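Local structure of flavohemoprotein (Vibrio cholerae O1 biovar El Tor, 4EH1) at residues G29-I40 against Y57-Y68; S121-M129 against Y205-M213. The protein probably detoxifies nitric oxide to nitrate with O2 and NAD(P)H, the portion here being its FAD- and NAD(P)H-binding reductase domain. One frame throughout, in Å; residues are numbered along the deposited sequence.

Interaction 1 of 2, residues G29-I40 against Y57-Y68. With FAD (flavin-adenine dinucleotide), chain C.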
loop_
_atom_site.group_PDB
_atom_site.type_symbol
_atom_site.label_atom_id
_atom_site.label_comp_id
_atom_site.label_asym_id
_atom_site.label_seq_id
_atom_site.Cartn_x
_atom_site.Cartn_y
_atom_site.Cartn_z
ATOM N N GLY A 29 13.448 8.397 18.763
ATOM C CA GLY A 29 13.805 7.568 19.904
ATOM C C GLY A 29 13.041 6.252 19.980
ATOM O O GLY A 29 12.222 5.950 19.127
ATOM N N ALA A 30 13.319 5.472 21.019
ATOM C CA ALA A 30 12.799 4.125 21.125
ATOM C C ALA A 30 11.283 4.092 21.298
ATOM O O ALA A 30 10.649 5.060 21.758
ATOM C CB ALA A 30 13.478 3.388 22.262
ATOM N N VAL A 31 10.704 2.972 20.882
ATOM C CA VAL A 31 9.322 2.687 21.185
ATOM C C VAL A 31 9.360 1.520 22.129
ATOM O O VAL A 31 10.369 0.818 22.193
ATOM C CB VAL A 31 8.518 2.395 19.915
ATOM C CG1 VAL A 31 8.717 3.520 18.954
ATOM C CG2 VAL A 31 8.944 1.088 19.252
ATOM N N LEU A 32 8.287 1.309 22.875
ATOM C CA LEU A 32 8.279 0.237 23.859
ATOM C C LEU A 32 8.432 -1.160 23.218
ATOM O O LEU A 32 7.889 -1.433 22.137
ATOM C CB LEU A 32 7.005 0.317 24.722
ATOM C CG LEU A 32 6.898 1.557 25.625
ATOM C CD1 LEU A 32 5.535 1.630 26.271
ATOM C CD2 LEU A 32 7.976 1.561 26.705
ATOM N N ASP A 33 9.186 -2.027 23.891
ATOM C CA ASP A 33 9.310 -3.439 23.527
ATOM C C ASP A 33 7.935 -4.133 23.664
ATOM O O ASP A 33 7.027 -3.618 24.313
ATOM C CB ASP A 33 10.362 -4.085 24.458
ATOM C CG ASP A 33 10.766 -5.527 24.053
ATOM O OD1 ASP A 33 10.613 -5.939 22.868
ATOM O OD2 ASP A 33 11.280 -6.243 24.955
ATOM N N TYR A 34 7.771 -5.290 23.046
ATOM C CA TYR A 34 6.569 -6.072 23.259
ATOM C C TYR A 34 6.842 -7.534 22.955
ATOM O O TYR A 34 7.883 -7.873 22.383
ATOM C CB TYR A 34 5.423 -5.567 22.357
ATOM C CG TYR A 34 5.726 -5.638 20.879
ATOM C CD1 TYR A 34 5.373 -6.759 20.123
ATOM C CD2 TYR A 34 6.381 -4.585 20.238
ATOM C CE1 TYR A 34 5.651 -6.818 18.763
ATOM C CE2 TYR A 34 6.651 -4.627 18.903
ATOM C CZ TYR A 34 6.281 -5.744 18.161
ATOM O OH TYR A 34 6.594 -5.802 16.830
ATOM N N GLN A 35 5.885 -8.385 23.316
ATOM C CA GLN A 35 5.910 -9.794 22.960
ATOM C C GLN A 35 5.066 -10.046 21.677
ATOM O O GLN A 35 3.973 -9.480 21.528
ATOM C CB GLN A 35 5.406 -10.628 24.145
ATOM C CG GLN A 35 6.244 -10.471 25.448
ATOM C CD GLN A 35 7.715 -10.722 25.219
ATOM O OE1 GLN A 35 8.119 -11.839 24.906
ATOM N NE2 GLN A 35 8.529 -9.673 25.347
ATOM N N PRO A 36 5.583 -10.876 20.743
ATOM C CA PRO A 36 4.882 -11.105 19.466
ATOM C C PRO A 36 3.541 -11.761 19.771
ATOM O O PRO A 36 3.498 -12.793 20.467
ATOM C CB PRO A 36 5.803 -12.076 18.719
ATOM C CG PRO A 36 6.569 -12.782 19.787
ATOM C CD PRO A 36 6.751 -11.765 20.899
ATOM N N GLY A 37 2.463 -11.127 19.316
ATOM C CA GLY A 37 1.120 -11.532 19.685
ATOM C C GLY A 37 0.363 -10.384 20.318
ATOM O O GLY A 37 -0.866 -10.337 20.263
ATOM N N GLN A 38 1.089 -9.433 20.911
ATOM C CA GLN A 38 0.438 -8.298 21.584
ATOM C C GLN A 38 -0.048 -7.251 20.594
ATOM O O GLN A 38 0.300 -7.304 19.400
ATOM C CB GLN A 38 1.328 -7.668 22.645
ATOM C CG GLN A 38 1.642 -8.611 23.769
ATOM C CD GLN A 38 2.371 -7.928 24.885
ATOM O OE1 GLN A 38 3.453 -7.366 24.690
ATOM N NE2 GLN A 38 1.788 -7.965 26.067
ATOM N N TYR A 39 -0.867 -6.319 21.077
ATOM C CA TYR A 39 -1.474 -5.298 20.195
ATOM C C TYR A 39 -1.261 -3.905 20.765
ATOM O O TYR A 39 -1.053 -3.746 21.970
ATOM C CB TYR A 39 -2.998 -5.536 20.014
ATOM C CG TYR A 39 -3.728 -5.638 21.333
ATOM C CD1 TYR A 39 -3.944 -6.864 21.931
ATOM C CD2 TYR A 39 -4.137 -4.491 22.016
ATOM C CE1 TYR A 39 -4.570 -6.957 23.182
ATOM C CE2 TYR A 39 -4.756 -4.568 23.243
ATOM C CZ TYR A 39 -4.968 -5.800 23.825
ATOM O OH TYR A 39 -5.599 -5.864 25.038
ATOM N N ILE A 40 -1.320 -2.904 19.896
ATOM C CA ILE A 40 -1.347 -1.532 20.351
ATOM C C ILE A 40 -2.755 -1.006 20.146
ATOM O O ILE A 40 -3.644 -1.722 19.657
ATOM C CB ILE A 40 -0.271 -0.623 19.648
ATOM C CG1 ILE A 40 -0.267 -0.792 18.120
ATOM C CG2 ILE A 40 1.118 -0.981 20.119
ATOM C CD1 ILE A 40 -1.313 0.016 17.403
ATOM N N TYR A 57 -5.130 -2.816 17.530
ATOM C CA TYR A 57 -4.541 -3.456 16.340
ATOM C C TYR A 57 -3.254 -4.199 16.711
ATOM O O TYR A 57 -2.410 -3.664 17.434
ATOM C CB TYR A 57 -4.289 -2.467 15.196
ATOM C CG TYR A 57 -5.556 -1.924 14.648
ATOM C CD1 TYR A 57 -6.425 -2.744 13.918
ATOM C CD2 TYR A 57 -5.942 -0.618 14.920
ATOM C CE1 TYR A 57 -7.652 -2.264 13.443
ATOM C CE2 TYR A 57 -7.155 -0.135 14.476
ATOM C CZ TYR A 57 -8.010 -0.960 13.728
ATOM O OH TYR A 57 -9.211 -0.470 13.275
ATOM N N SER A 58 -3.134 -5.424 16.211
ATOM C CA SER A 58 -2.048 -6.308 16.555
ATOM C C SER A 58 -0.777 -5.870 15.864
ATOM O O SER A 58 -0.801 -5.473 14.709
ATOM C CB SER A 58 -2.360 -7.720 16.074
ATOM O OG SER A 58 -3.503 -8.257 16.712
ATOM N N LEU A 59 0.353 -5.954 16.563
ATOM C CA LEU A 59 1.638 -5.762 15.894
ATOM C C LEU A 59 1.871 -6.937 14.910
ATOM O O LEU A 59 1.612 -8.083 15.248
ATOM C CB LEU A 59 2.737 -5.627 16.932
ATOM C CG LEU A 59 2.407 -4.364 17.736
ATOM C CD1 LEU A 59 2.803 -4.516 19.160
ATOM C CD2 LEU A 59 3.030 -3.141 17.108
ATOM N N SER A 60 2.306 -6.655 13.681
ATOM C CA SER A 60 2.479 -7.733 12.693
ATOM C C SER A 60 3.916 -7.893 12.216
ATOM O O SER A 60 4.160 -8.527 11.171
ATOM C CB SER A 60 1.620 -7.490 11.460
ATOM O OG SER A 60 1.959 -6.244 10.885
ATOM N N HIS A 61 4.846 -7.277 12.946
ATOM C CA HIS A 61 6.267 -7.569 12.764
ATOM C C HIS A 61 6.928 -7.827 14.131
ATOM O O HIS A 61 6.309 -7.584 15.163
ATOM C CB HIS A 61 6.966 -6.432 11.992
ATOM C CG HIS A 61 8.007 -6.923 11.036
ATOM N ND1 HIS A 61 9.181 -7.519 11.460
ATOM C CD2 HIS A 61 8.038 -6.941 9.677
ATOM C CE1 HIS A 61 9.898 -7.862 10.402
ATOM N NE2 HIS A 61 9.223 -7.532 9.311
ATOM N N ALA A 62 8.161 -8.331 14.125
ATOM C CA ALA A 62 8.975 -8.505 15.337
ATOM C C ALA A 62 9.334 -7.162 16.013
ATOM O O ALA A 62 9.499 -6.143 15.350
ATOM C CB ALA A 62 10.264 -9.258 15.000
ATOM N N SER A 63 9.473 -7.170 17.331
ATOM C CA SER A 63 9.867 -5.964 18.057
ATOM C C SER A 63 11.330 -5.586 17.734
ATOM O O SER A 63 12.208 -6.449 17.669
ATOM C CB SER A 63 9.699 -6.205 19.545
ATOM O OG SER A 63 9.935 -5.015 20.267
ATOM N N ASN A 64 11.588 -4.310 17.481
ATOM C CA ASN A 64 12.960 -3.875 17.192
ATOM C C ASN A 64 13.309 -2.526 17.811
ATOM O O ASN A 64 14.337 -1.953 17.506
ATOM C CB ASN A 64 13.220 -3.828 15.691
ATOM C CG ASN A 64 12.379 -2.775 14.976
ATOM O OD1 ASN A 64 11.748 -1.890 15.590
ATOM N ND2 ASN A 64 12.377 -2.859 13.659
ATOM N N GLY A 65 12.408 -1.998 18.628
ATOM C CA GLY A 65 12.681 -0.774 19.359
ATOM C C GLY A 65 12.609 0.516 18.565
ATOM O O GLY A 65 12.894 1.575 19.108
ATOM N N ARG A 66 12.202 0.457 17.301
ATOM C CA ARG A 66 12.277 1.651 16.460
ATOM C C ARG A 66 10.957 1.997 15.814
ATOM O O ARG A 66 10.567 3.158 15.744
ATOM C CB ARG A 66 13.361 1.482 15.385
ATOM C CG ARG A 66 14.757 1.288 15.957
ATOM C CD ARG A 66 15.324 2.614 16.434
ATOM N NE ARG A 66 15.604 3.526 15.324
ATOM C CZ ARG A 66 15.740 4.843 15.453
ATOM N NH1 ARG A 66 15.612 5.409 16.649
ATOM N NH2 ARG A 66 15.997 5.591 14.384
ATOM N N GLU A 67 10.258 0.993 15.325
ATOM C CA GLU A 67 8.981 1.262 14.674
ATOM C C GLU A 67 8.004 0.119 14.854
ATOM O O GLU A 67 8.393 -0.997 15.189
ATOM C CB GLU A 67 9.190 1.500 13.193
ATOM C CG GLU A 67 9.676 0.273 12.502
ATOM C CD GLU A 67 10.201 0.542 11.116
ATOM O OE1 GLU A 67 10.634 1.685 10.857
ATOM O OE2 GLU A 67 10.180 -0.400 10.291
ATOM N N TYR A 68 6.725 0.412 14.633
ATOM C CA TYR A 68 5.687 -0.591 14.732
ATOM C C TYR A 68 5.050 -0.815 13.360
ATOM O O TYR A 68 4.875 0.121 12.582
ATOM C CB TYR A 68 4.601 -0.119 15.703
ATOM C CG TYR A 68 4.993 -0.034 17.171
ATOM C CD1 TYR A 68 5.792 -1.009 17.769
ATOM C CD2 TYR A 68 4.538 1.009 17.957
ATOM C CE1 TYR A 68 6.135 -0.936 19.125
ATOM C CE2 TYR A 68 4.880 1.109 19.306
ATOM C CZ TYR A 68 5.660 0.127 19.890
ATOM O OH TYR A 68 5.989 0.232 21.215
HETATM P PA FAD C . -16.784 -0.440 13.832
HETATM O O1A FAD C . -16.453 -0.562 15.220
HETATM O O2A FAD C . -17.273 0.774 13.273
HETATM O O5B FAD C . -17.868 -1.500 13.535
HETATM C C5B FAD C . -17.887 -2.727 14.219
HETATM C C4B FAD C . -18.914 -3.707 13.684
HETATM O O4B FAD C . -20.228 -3.329 14.045
HETATM C C3B FAD C . -18.855 -3.725 12.186
HETATM O O3B FAD C . -19.130 -5.033 11.754
HETATM C C2B FAD C . -19.976 -2.832 11.777
HETATM O O2B FAD C . -20.446 -3.293 10.549
HETATM C C1B FAD C . -20.963 -2.977 12.898
HETATM N N9A FAD C . -21.627 -1.697 13.121
HETATM C C8A FAD C . -21.053 -0.519 13.227
HETATM N N7A FAD C . -21.955 0.446 13.404
HETATM C C5A FAD C . -23.137 -0.128 13.402
HETATM C C6A FAD C . -24.510 0.333 13.536
HETATM N N6A FAD C . -24.797 1.629 13.716
HETATM N N1A FAD C . -25.449 -0.592 13.460
HETATM C C2A FAD C . -25.170 -1.864 13.288
HETATM N N3A FAD C . -23.954 -2.351 13.158
HETATM C C4A FAD C . -22.913 -1.542 13.201
HETATM N N1 FAD C . -8.312 -5.567 13.468
HETATM C C2 FAD C . -7.410 -5.563 12.489
HETATM O O2 FAD C . -7.744 -5.157 11.405
HETATM N N3 FAD C . -6.160 -5.963 12.641
HETATM C C4 FAD C . -5.702 -6.395 13.777
HETATM O O4 FAD C . -4.551 -6.738 13.848
HETATM C C4X FAD C . -6.635 -6.448 14.908
HETATM N N5 FAD C . -6.266 -6.886 16.088
HETATM C C5X FAD C . -7.123 -6.937 17.090
HETATM C C6 FAD C . -6.687 -7.402 18.289
HETATM C C7 FAD C . -7.543 -7.474 19.344
HETATM C C7M FAD C . -7.075 -7.985 20.653
HETATM C C8 FAD C . -8.923 -7.035 19.195
HETATM C C8M FAD C . -9.819 -7.116 20.371
HETATM C C9 FAD C . -9.368 -6.561 17.994
HETATM C C9A FAD C . -8.511 -6.504 16.927
HETATM N N10 FAD C . -8.937 -6.031 15.696
HETATM C C10 FAD C . -8.006 -6.001 14.671
HETATM C "C1'" FAD C . -10.302 -5.555 15.515
HETATM C "C2'" FAD C . -10.313 -4.026 15.500
HETATM O "O2'" FAD C . -9.901 -3.450 16.719
HETATM C "C3'" FAD C . -11.649 -3.367 15.230
HETATM O "O3'" FAD C . -12.651 -3.872 16.068
HETATM C "C4'" FAD C . -12.079 -3.368 13.774
HETATM O "O4'" FAD C . -11.060 -2.771 13.008
HETATM C "C5'" FAD C . -13.412 -2.674 13.518
HETATM O "O5'" FAD C . -13.432 -1.318 13.850
HETATM P P FAD C . -14.152 -0.242 13.021
HETATM O O1P FAD C . -14.114 0.951 13.800
HETATM O O2P FAD C . -13.584 -0.230 11.728
HETATM O O3P FAD C . -15.581 -0.823 12.931
HETATM O O HOH W 1 12.249 5.286 16.061
HETATM O O HOH W 2 9.519 -2.462 19.991
HETATM O O HOH W 3 1.975 -8.967 17.895
HETATM O O HOH W 4 -3.026 -9.099 19.290
#

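Interaction 2 of 2, residues S121-M129 against Y205-M213. With FAD (flavin-adenine dinucleotide), chain C.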
loop_
_atom_site.group_PDB
_atom_site.type_symbol
_atom_site.label_atom_id
_atom_site.label_comp_id
_atom_site.label_asym_id
_atom_site.label_seq_id
_atom_site.Cartn_x
_atom_site.Cartn_y
_atom_site.Cartn_z
ATOM N N SER A 121 -4.424 -19.588 11.836
ATOM C CA SER A 121 -5.250 -18.392 11.777
ATOM C C SER A 121 -6.071 -18.335 10.501
ATOM O O SER A 121 -5.810 -19.089 9.558
ATOM C CB SER A 121 -4.367 -17.144 11.860
ATOM O OG SER A 121 -3.395 -17.163 10.832
ATOM N N ALA A 122 -7.031 -17.404 10.488
ATOM C CA ALA A 122 -7.900 -17.144 9.349
ATOM C C ALA A 122 -8.087 -15.657 9.130
ATOM O O ALA A 122 -8.274 -14.893 10.083
ATOM C CB ALA A 122 -9.290 -17.785 9.560
ATOM N N GLY A 123 -8.085 -15.253 7.873
ATOM C CA GLY A 123 -8.351 -13.866 7.554
ATOM C C GLY A 123 -7.325 -12.964 8.226
ATOM O O GLY A 123 -6.127 -13.157 8.077
ATOM N N VAL A 124 -7.808 -12.000 8.990
ATOM C CA VAL A 124 -6.944 -10.979 9.552
ATOM C C VAL A 124 -6.317 -11.475 10.866
ATOM O O VAL A 124 -5.415 -10.834 11.432
ATOM C CB VAL A 124 -7.698 -9.636 9.714
ATOM C CG1 VAL A 124 -8.596 -9.664 10.953
ATOM C CG2 VAL A 124 -6.692 -8.447 9.705
ATOM N N GLY A 125 -6.776 -12.645 11.305
ATOM C CA GLY A 125 -6.151 -13.383 12.387
ATOM C C GLY A 125 -4.660 -13.612 12.134
ATOM O O GLY A 125 -3.878 -13.853 13.063
ATOM N N ALA A 126 -4.265 -13.534 10.872
ATOM C CA ALA A 126 -2.868 -13.712 10.501
ATOM C C ALA A 126 -1.931 -12.611 11.055
ATOM O O ALA A 126 -0.750 -12.835 11.170
ATOM C CB ALA A 126 -2.727 -13.830 8.969
ATOM N N THR A 127 -2.472 -11.440 11.385
ATOM C CA THR A 127 -1.640 -10.303 11.786
ATOM C C THR A 127 -0.709 -10.617 12.990
ATOM O O THR A 127 0.514 -10.511 12.863
ATOM C CB THR A 127 -2.485 -9.010 12.003
ATOM O OG1 THR A 127 -3.255 -8.721 10.828
ATOM C CG2 THR A 127 -1.601 -7.827 12.320
ATOM N N PRO A 128 -1.266 -11.039 14.142
ATOM C CA PRO A 128 -0.312 -11.353 15.225
ATOM C C PRO A 128 0.591 -12.552 14.910
ATOM O O PRO A 128 1.727 -12.583 15.393
ATOM C CB PRO A 128 -1.221 -11.663 16.413
ATOM C CG PRO A 128 -2.548 -12.068 15.765
ATOM C CD PRO A 128 -2.665 -11.189 14.586
ATOM N N MET A 129 0.098 -13.500 14.106
ATOM C CA MET A 129 0.881 -14.641 13.718
ATOM C C MET A 129 2.076 -14.200 12.915
ATOM O O MET A 129 3.123 -14.838 12.976
ATOM C CB MET A 129 0.084 -15.632 12.883
ATOM C CG MET A 129 -1.034 -16.310 13.630
ATOM S SD MET A 129 -0.534 -16.954 15.265
ATOM C CE MET A 129 -2.172 -17.506 15.739
ATOM N N TYR A 205 -0.937 -22.121 18.645
ATOM C CA TYR A 205 -1.385 -20.743 18.771
ATOM C C TYR A 205 -2.416 -20.470 17.686
ATOM O O TYR A 205 -2.182 -20.771 16.508
ATOM C CB TYR A 205 -0.200 -19.771 18.618
ATOM C CG TYR A 205 0.783 -19.798 19.773
ATOM C CD1 TYR A 205 1.793 -20.774 19.847
ATOM C CD2 TYR A 205 0.743 -18.831 20.762
ATOM C CE1 TYR A 205 2.719 -20.789 20.921
ATOM C CE2 TYR A 205 1.662 -18.838 21.843
ATOM C CZ TYR A 205 2.648 -19.819 21.908
ATOM O OH TYR A 205 3.561 -19.820 22.962
ATOM N N LEU A 206 -3.543 -19.890 18.082
ATOM C CA LEU A 206 -4.708 -19.717 17.213
ATOM C C LEU A 206 -5.195 -18.268 17.209
ATOM O O LEU A 206 -5.335 -17.662 18.269
ATOM C CB LEU A 206 -5.876 -20.545 17.757
ATOM C CG LEU A 206 -5.925 -22.059 17.562
ATOM C CD1 LEU A 206 -4.668 -22.776 18.035
ATOM C CD2 LEU A 206 -7.111 -22.596 18.299
ATOM N N CYS A 207 -5.505 -17.717 16.039
ATOM C CA CYS A 207 -6.095 -16.383 16.002
ATOM C C CYS A 207 -7.074 -16.200 14.863
ATOM O O CYS A 207 -6.758 -16.503 13.708
ATOM C CB CYS A 207 -5.019 -15.302 15.854
ATOM S SG CYS A 207 -5.734 -13.609 15.889
ATOM N N GLY A 208 -8.250 -15.661 15.178
ATOM C CA GLY A 208 -9.256 -15.415 14.152
ATOM C C GLY A 208 -10.609 -15.181 14.792
ATOM O O GLY A 208 -10.704 -15.082 16.016
ATOM N N PRO A 209 -11.659 -15.102 13.967
ATOM C CA PRO A 209 -13.036 -14.873 14.445
ATOM C C PRO A 209 -13.472 -16.048 15.312
ATOM O O PRO A 209 -12.938 -17.155 15.146
ATOM C CB PRO A 209 -13.871 -14.860 13.154
ATOM C CG PRO A 209 -12.909 -14.673 12.030
ATOM C CD PRO A 209 -11.572 -15.218 12.500
ATOM N N ILE A 210 -14.427 -15.808 16.204
ATOM C CA ILE A 210 -14.905 -16.827 17.129
ATOM C C ILE A 210 -15.390 -18.124 16.448
ATOM O O ILE A 210 -15.095 -19.224 16.925
ATOM C CB ILE A 210 -16.003 -16.251 18.090
ATOM C CG1 ILE A 210 -16.378 -17.276 19.168
ATOM C CG2 ILE A 210 -17.256 -15.802 17.313
ATOM C CD1 ILE A 210 -15.159 -17.772 19.963
ATOM N N GLY A 211 -16.142 -18.008 15.353
ATOM C CA GLY A 211 -16.655 -19.200 14.682
ATOM C C GLY A 211 -15.548 -20.128 14.203
ATOM O O GLY A 211 -15.553 -21.329 14.465
ATOM N N PHE A 212 -14.576 -19.561 13.507
ATOM C CA PHE A 212 -13.371 -20.303 13.138
ATOM C C PHE A 212 -12.618 -20.826 14.379
ATOM O O PHE A 212 -12.154 -21.984 14.424
ATOM C CB PHE A 212 -12.450 -19.416 12.287
ATOM C CG PHE A 212 -11.059 -20.009 12.055
ATOM C CD1 PHE A 212 -10.834 -20.921 11.020
ATOM C CD2 PHE A 212 -9.993 -19.638 12.848
ATOM C CE1 PHE A 212 -9.570 -21.460 10.808
ATOM C CE2 PHE A 212 -8.712 -20.178 12.648
ATOM C CZ PHE A 212 -8.504 -21.079 11.629
ATOM N N MET A 213 -12.480 -19.988 15.394
ATOM C CA MET A 213 -11.770 -20.438 16.597
ATOM C C MET A 213 -12.452 -21.694 17.210
ATOM O O MET A 213 -11.803 -22.698 17.487
ATOM C CB MET A 213 -11.717 -19.312 17.624
ATOM C CG MET A 213 -11.009 -19.681 18.913
ATOM S SD MET A 213 -9.229 -19.848 18.628
ATOM C CE MET A 213 -8.887 -18.460 17.559
HETATM P PA FAD C . -16.784 -0.440 13.832
HETATM O O1A FAD C . -16.453 -0.562 15.220
HETATM O O2A FAD C . -17.273 0.774 13.273
HETATM O O5B FAD C . -17.868 -1.500 13.535
HETATM C C5B FAD C . -17.887 -2.727 14.219
HETATM C C4B FAD C . -18.914 -3.707 13.684
HETATM O O4B FAD C . -20.228 -3.329 14.045
HETATM C C3B FAD C . -18.855 -3.725 12.186
HETATM O O3B FAD C . -19.130 -5.033 11.754
HETATM C C2B FAD C . -19.976 -2.832 11.777
HETATM O O2B FAD C . -20.446 -3.293 10.549
HETATM C C1B FAD C . -20.963 -2.977 12.898
HETATM N N9A FAD C . -21.627 -1.697 13.121
HETATM C C8A FAD C . -21.053 -0.519 13.227
HETATM N N7A FAD C . -21.955 0.446 13.404
HETATM C C5A FAD C . -23.137 -0.128 13.402
HETATM C C6A FAD C . -24.510 0.333 13.536
HETATM N N6A FAD C . -24.797 1.629 13.716
HETATM N N1A FAD C . -25.449 -0.592 13.460
HETATM C C2A FAD C . -25.170 -1.864 13.288
HETATM N N3A FAD C . -23.954 -2.351 13.158
HETATM C C4A FAD C . -22.913 -1.542 13.201
HETATM N N1 FAD C . -8.312 -5.567 13.468
HETATM C C2 FAD C . -7.410 -5.563 12.489
HETATM O O2 FAD C . -7.744 -5.157 11.405
HETATM N N3 FAD C . -6.160 -5.963 12.641
HETATM C C4 FAD C . -5.702 -6.395 13.777
HETATM O O4 FAD C . -4.551 -6.738 13.848
HETATM C C4X FAD C . -6.635 -6.448 14.908
HETATM N N5 FAD C . -6.266 -6.886 16.088
HETATM C C5X FAD C . -7.123 -6.937 17.090
HETATM C C6 FAD C . -6.687 -7.402 18.289
HETATM C C7 FAD C . -7.543 -7.474 19.344
HETATM C C7M FAD C . -7.075 -7.985 20.653
HETATM C C8 FAD C . -8.923 -7.035 19.195
HETATM C C8M FAD C . -9.819 -7.116 20.371
HETATM C C9 FAD C . -9.368 -6.561 17.994
HETATM C C9A FAD C . -8.511 -6.504 16.927
HETATM N N10 FAD C . -8.937 -6.031 15.696
HETATM C C10 FAD C . -8.006 -6.001 14.671
HETATM C "C1'" FAD C . -10.302 -5.555 15.515
HETATM C "C2'" FAD C . -10.313 -4.026 15.500
HETATM O "O2'" FAD C . -9.901 -3.450 16.719
HETATM C "C3'" FAD C . -11.649 -3.367 15.230
HETATM O "O3'" FAD C . -12.651 -3.872 16.068
HETATM C "C4'" FAD C . -12.079 -3.368 13.774
HETATM O "O4'" FAD C . -11.060 -2.771 13.008
HETATM C "C5'" FAD C . -13.412 -2.674 13.518
HETATM O "O5'" FAD C . -13.432 -1.318 13.850
HETATM P P FAD C . -14.152 -0.242 13.021
HETATM O O1P FAD C . -14.114 0.951 13.800
HETATM O O2P FAD C . -13.584 -0.230 11.728
HETATM O O3P FAD C . -15.581 -0.823 12.931
#

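Interaction 1 of 2, residues G29-I40 against Y57-Y68
The phenol ring of Y34 is clamped between L59 and S63. L59 CD1 sits over the centre of one face, 3.4 Å from the Y34 ring centroid and 7° off the normal, while S63 CB covers the opposite face nearer the rim. With CG set between the backbone N and the carbonyl carbon (chi1 60°), the Y34 ring is directed at the facing segment, where its hydroxyl donates a very short bond to H61 O, which lies near the plane of the ring at its edge. Y68 points the other way: its OH donates to L32 O at 2.7 Å on a lone pair in the carbonyl plane, and V31 CG2 lies over its ring face, 3.8 Å from the Y68 centroid. S63 OG donates to the anti lone pair of D33 OD1. The loops adjoin the hairpin of strands 39-44 and 53-58 in the FAD-binding domain, where I40 and Y57 form an antiparallel hydrogen-bonded pair, I40 N to Y57 O and Y57 N to I40 O both 2.8 Å. This hairpin reaches FAD. S58 N donates to FAD O4 (3.1 Å), the Y57 hydroxyl is hydrogen-bonded to FAD O4' of the ribityl chain (3.0 Å), and Y39 CD1 packs 3.6 Å from FAD C7M.

Interaction 2 of 2, residues S121-M129 against Y205-M213
Two neighbouring parallel strands of the NAD-binding domain, 117-122 and 203-208, meet here at their C-terminal ends, where each gives way to a helix. S121 pairs with C207, and A122 N gives C207 O a weak hydrogen bond of 3.4 Å. The same oxygen also receives a CA-H...O contact from G125, whose CA comes within 4.1 Å of G208 CA. On the side of helix 126-138, C207 SG, turned anti to the backbone N (chi1 -177°), touches P128 CG at 3.5 Å. The M129 chain bends at chi2 (-47°), which lets CE lie against the strand backbone, 3.4 Å from Y205 O, and also touch C207 CB. From helix 210-223 comes the F212 ring, laid flat over A122: A122 CB stands over its centre, 3.6 Å from the F212 centroid and 5° off the normal. V124 and T127 face the flavin; in the T127 conformer described, one of two, CG2 is 3.5 Å from FAD O4. Residues 123-128 probably bind NADP(+), and a glycine-rich turn between strand and helix at the C-terminal edge of a parallel sheet is typical of nucleotide-binding alpha/beta domains.

Overall arrangement
Interaction 1 belongs to the antiparallel FAD-binding domain and interaction 2 to the parallel NAD-binding domain, their centres 19 Å apart. The first is partly buried, with exposed residues at its loop end, and relies on backbone strand and loop bonds, side-chain hydroxyls and bridging waters. The second is a buried contact nearer the centre of the chain, made of close backbone approach, sulfur and methyl packing, a CH-pi contact of A122 on F212 and one weak hydrogen bond. Both use ring faces. They share no strand or helix, yet they touch where the domains meet: P128 CD lies 3.7 Å from S58 OG, and P128 CB 4.0 Å from G37 CA. Both line the FAD site, interaction 1 with hydrogen bonds and interaction 2 by packing.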